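Local coordinates for ORF131 protein (Ralstonia metallidurans, PDB 2WTP) that binds copper, changes conformation on doing so, and probably serves in the heavy-metal resistance of its host bacterium, at residues A[43-46]-A[47-51]; A[74-77]-A[78-81]. One frame throughout, in Å; residues are numbered along the deposited sequence. Where two conformers were deposited one is given.

Interaction 1: residues A[43-46]-A[47-51]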
loop_
_atom_site.group_PDB
_atom_site.type_symbol
_atom_site.label_atom_id
_atom_site.label_comp_id
_atom_site.label_asym_id
_atom_site.label_seq_id
_atom_site.Cartn_x
_atom_site.Cartn_y
_atom_site.Cartn_z
ATOM N N MET A 43 -23.425 12.958 4.132
ATOM C CA MET A 43 -22.684 12.646 5.315
ATOM C C MET A 43 -21.407 11.837 4.981
ATOM O O MET A 43 -20.458 11.848 5.775
ATOM C CB MET A 43 -23.529 11.929 6.371
ATOM C CG MET A 43 -24.573 12.865 7.077
ATOM S SD MET A 43 -23.897 14.204 8.163
ATOM C CE MET A 43 -24.163 15.650 7.106
ATOM N N ALA A 44 -21.476 11.004 3.937
ATOM C CA ALA A 44 -20.285 10.253 3.512
ATOM C C ALA A 44 -19.247 11.275 3.082
ATOM O O ALA A 44 -18.080 11.054 3.338
ATOM C CB ALA A 44 -20.563 9.296 2.366
ATOM N N LYS A 45 -19.663 12.348 2.407
ATOM C CA LYS A 45 -18.647 13.326 1.918
ATOM C C LYS A 45 -18.086 14.047 3.144
ATOM O O LYS A 45 -16.893 14.310 3.181
ATOM C CB LYS A 45 -19.293 14.300 0.901
ATOM C CG LYS A 45 -18.347 15.408 0.478
ATOM C CD LYS A 45 -19.197 16.433 -0.305
ATOM C CE LYS A 45 -18.389 17.592 -0.874
ATOM N NZ LYS A 45 -17.792 18.405 0.245
ATOM N N ARG A 46 -18.880 14.361 4.183
ATOM C CA ARG A 46 -18.313 14.961 5.377
ATOM C C ARG A 46 -17.287 14.048 6.039
ATOM O O ARG A 46 -16.186 14.450 6.434
ATOM C CB ARG A 46 -19.351 15.278 6.528
ATOM C CG ARG A 46 -20.046 16.544 6.452
ATOM C CD ARG A 46 -20.947 16.765 7.729
ATOM N NE ARG A 46 -20.153 16.981 8.904
ATOM C CZ ARG A 46 -19.520 18.118 9.233
ATOM N NH1 ARG A 46 -19.531 19.243 8.472
ATOM N NH2 ARG A 46 -18.727 18.084 10.323
ATOM N N HIS A 47 -17.644 12.749 6.171
ATOM C CA HIS A 47 -16.730 11.807 6.768
ATOM C C HIS A 47 -15.430 11.744 5.974
ATOM O O HIS A 47 -14.350 11.758 6.538
ATOM C CB HIS A 47 -17.399 10.379 6.797
ATOM C CG HIS A 47 -16.556 9.297 7.426
ATOM N ND1 HIS A 47 -16.379 9.175 8.792
ATOM C CD2 HIS A 47 -15.885 8.255 6.878
ATOM C CE1 HIS A 47 -15.612 8.130 9.054
ATOM N NE2 HIS A 47 -15.327 7.526 7.913
ATOM N N ALA A 48 -15.577 11.628 4.641
ATOM C CA ALA A 48 -14.339 11.573 3.850
ATOM C C ALA A 48 -13.463 12.809 4.044
ATOM O O ALA A 48 -12.206 12.612 3.971
ATOM C CB ALA A 48 -14.763 11.464 2.292
ATOM N N THR A 49 -14.021 14.001 4.199
ATOM C CA THR A 49 -13.235 15.212 4.345
ATOM C C THR A 49 -12.360 15.130 5.594
ATOM O O THR A 49 -11.289 15.810 5.603
ATOM C CB THR A 49 -14.241 16.375 4.394
ATOM O OG1 THR A 49 -14.919 16.362 3.104
ATOM C CG2 THR A 49 -13.563 17.753 4.561
ATOM N N LEU A 50 -12.687 14.317 6.597
ATOM C CA LEU A 50 -11.795 14.148 7.747
ATOM C C LEU A 50 -10.553 13.414 7.400
ATOM O O LEU A 50 -9.618 13.406 8.217
ATOM C CB LEU A 50 -12.503 13.378 8.868
ATOM C CG LEU A 50 -13.711 14.188 9.349
ATOM C CD1 LEU A 50 -14.524 13.214 10.328
ATOM C CD2 LEU A 50 -13.363 15.523 10.021
ATOM N N TYR A 51 -10.445 12.818 6.233
ATOM C CA TYR A 51 -9.312 12.003 5.863
ATOM C C TYR A 51 -8.475 12.517 4.752
ATOM O O TYR A 51 -7.548 11.854 4.205
ATOM C CB TYR A 51 -9.818 10.530 5.543
ATOM C CG TYR A 51 -10.310 9.828 6.798
ATOM C CD1 TYR A 51 -9.430 9.150 7.630
ATOM C CD2 TYR A 51 -11.655 9.917 7.170
ATOM C CE1 TYR A 51 -9.848 8.483 8.802
ATOM C CE2 TYR A 51 -12.072 9.276 8.374
ATOM C CZ TYR A 51 -11.154 8.598 9.157
ATOM O OH TYR A 51 -11.552 7.962 10.372
#
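T49 and K45 meet one turn apart on helix 37-49, and their contact illustrates how a side-chain hydroxyl can share a main-chain acceptor near the C-terminal end of a helix. Two donors grip K45 O. The amide T49 N closes the regular i to i+4 bond to K45 O at 3.1 Å, and T49 OG1 donates to the same K45 O at 2.8 Å. They arrive from opposite faces of the carbonyl plane, the hydroxyl tilted 31° from it, so the two bonds do not compete for one position. The hydroxyl gets there because OG1 stands anti to the carbonyl carbon of T49 (chi1 -63°), leaning back over the preceding turn, while CG2 takes the place anti to the backbone N.

The backbone ladder continues one and two residues earlier. H47 N donates to M43 O at 3.0 Å and A48 N to A44 O at 2.9 Å, both nearly straight. Beyond them the bonds shorten in span: L50 N goes to H47 O and Y51 N to A48 O, three residues back.

Otherwise the side chains mostly brush carbonyl oxygens of the preceding turn: the methyl of A48 lies 3.5 Å from A44 O, and CG of L50 approaches R46 O.

H47 contributes to a copper site. Its CG is anti to the backbone N (chi1 -179°), which swings the imidazole away from residues 43-46, and its side chain comes within about 2 Å of a bound copper(II) ion. One face of the imidazole receives CE2 of Y51, 3.6 Å above the H47 ring plane and offset toward the rim.

Around this surface turn, A44 and H47 rest on L107 and A48 on L108 of helix 105-108, while H47 and Y51 pack against V103 of strand 101-104.

Interaction 2: residues A[74-77]-A[78-81]; sequences NVDS and GETV
This is a tight reversal between strands 72-76 and 80-85, a type II beta turn from D76 to E79 whose mouth is fastened by a side chain. The turn's own bond runs from E79 N to D76 O at 3.0 Å, the donor standing above the carbonyl plane. G78 occupies the third position with phi +82°, where a CB would be jammed against S77 O.

E79 then reaches back across the opening. A chi1 of -166° and an extended chain beyond CG carry E79 OE1 to D76 N, from which it accepts at 2.8 Å, the amide coming nearly along the C-O axis. The same E79 OE1 lies 3.4 Å from CB of V75. D76 OD2 is 4.2 Å from E79 OE1, a closeness of like charges probably eased by the salt bridge from E79 OE2 to R62; Y72 of the second subunit also bonds OE2. The methyls V75 CG1 and V81 CG2 meet at 4.0 Å.

Such a glycine-bearing type II turn is a classic chain reversal, here leading from one beta-sheet into another beside the subunit interface.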
loop_
_atom_site.group_PDB
_atom_site.type_symbol
_atom_site.label_atom_id
_atom_site.label_comp_id
_atom_site.label_asym_id
_atom_site.label_seq_id
_atom_site.Cartn_x
_atom_site.Cartn_y
_atom_site.Cartn_z
ATOM N N ASN A 74 -1.836 0.414 2.237
ATOM C CA ASN A 74 -1.200 1.348 3.178
ATOM C C ASN A 74 -0.786 2.610 2.491
ATOM O O ASN A 74 -0.132 2.529 1.461
ATOM C CB ASN A 74 0.074 0.708 3.786
ATOM C CG ASN A 74 -0.174 -0.419 4.713
ATOM O OD1 ASN A 74 -1.211 -0.618 5.307
ATOM N ND2 ASN A 74 0.847 -1.263 4.855
ATOM N N VAL A 75 -1.154 3.754 3.057
ATOM C CA VAL A 75 -0.679 5.067 2.521
ATOM C C VAL A 75 -0.122 5.850 3.661
ATOM O O VAL A 75 -0.343 5.627 4.863
ATOM C CB VAL A 75 -1.841 5.844 1.879
ATOM C CG1 VAL A 75 -2.493 4.968 0.749
ATOM C CG2 VAL A 75 -2.927 6.302 2.920
ATOM N N ASP A 76 0.714 6.815 3.287
ATOM C CA ASP A 76 1.238 7.746 4.260
ATOM C C ASP A 76 0.323 8.969 4.406
ATOM O O ASP A 76 -0.343 9.410 3.480
ATOM C CB ASP A 76 2.602 8.268 3.775
ATOM C CG ASP A 76 3.698 7.207 3.819
ATOM O OD1 ASP A 76 3.666 6.318 4.711
ATOM O OD2 ASP A 76 4.536 7.245 2.871
ATOM N N SER A 77 0.393 9.515 5.620
ATOM C CA SER A 77 -0.195 10.891 5.785
ATOM C C SER A 77 0.401 11.787 4.703
ATOM O O SER A 77 1.631 11.829 4.495
ATOM C CB SER A 77 0.227 11.444 7.120
ATOM O OG SER A 77 -0.582 10.956 8.191
ATOM N N GLY A 78 -0.433 12.587 4.038
ATOM C CA GLY A 78 0.059 13.504 3.018
ATOM C C GLY A 78 0.305 12.926 1.652
ATOM O O GLY A 78 0.621 13.641 0.733
ATOM N N GLU A 79 0.243 11.596 1.544
ATOM C CA GLU A 79 0.521 11.009 0.196
ATOM C C GLU A 79 -0.578 11.275 -0.787
ATOM O O GLU A 79 -1.791 11.291 -0.363
ATOM C CB GLU A 79 0.652 9.496 0.395
ATOM C CG GLU A 79 1.280 8.691 -0.819
ATOM C CD GLU A 79 1.382 7.152 -0.589
ATOM O OE1 GLU A 79 1.106 6.683 0.484
ATOM O OE2 GLU A 79 1.700 6.461 -1.586
ATOM N N THR A 80 -0.267 11.503 -2.058
ATOM C CA THR A 80 -1.278 11.682 -3.083
ATOM C C THR A 80 -1.223 10.417 -3.942
ATOM O O THR A 80 -0.212 10.069 -4.529
ATOM C CB THR A 80 -1.047 12.912 -3.984
ATOM O OG1 THR A 80 -1.076 14.078 -3.146
ATOM C CG2 THR A 80 -2.181 13.027 -5.021
ATOM N N VAL A 81 -2.346 9.700 -3.966
ATOM C CA VAL A 81 -2.449 8.342 -4.575
ATOM C C VAL A 81 -3.592 8.349 -5.513
ATOM O O VAL A 81 -4.699 8.888 -5.176
ATOM C CB VAL A 81 -2.728 7.278 -3.453
ATOM C CG1 VAL A 81 -2.819 5.912 -4.075
ATOM C CG2 VAL A 81 -1.581 7.285 -2.408
#

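Overall arrangement
Both contacts are local, and they follow one another in series without nesting or crossing. From the N terminus, interaction 1 comes first, tying the last turns of helix 37-49 to the residues that lead into strand 52-55. The chain then passes through strand 63-65 before interaction 2 closes the short loop joining strand 72-76, an outermost strand, within this chain, of the three-stranded sheet, to strand 80-85 of the four-stranded one. The centres of interactions 1 and 2 lie about 17 Å apart. The nearest atoms of interactions 1 and 2 are about 7 Å apart, so they do not touch. One contact thus lies toward the C-terminal end of a surface helix, near a copper ion, whereas the other turns the chain between the two sheets and faces the second subunit.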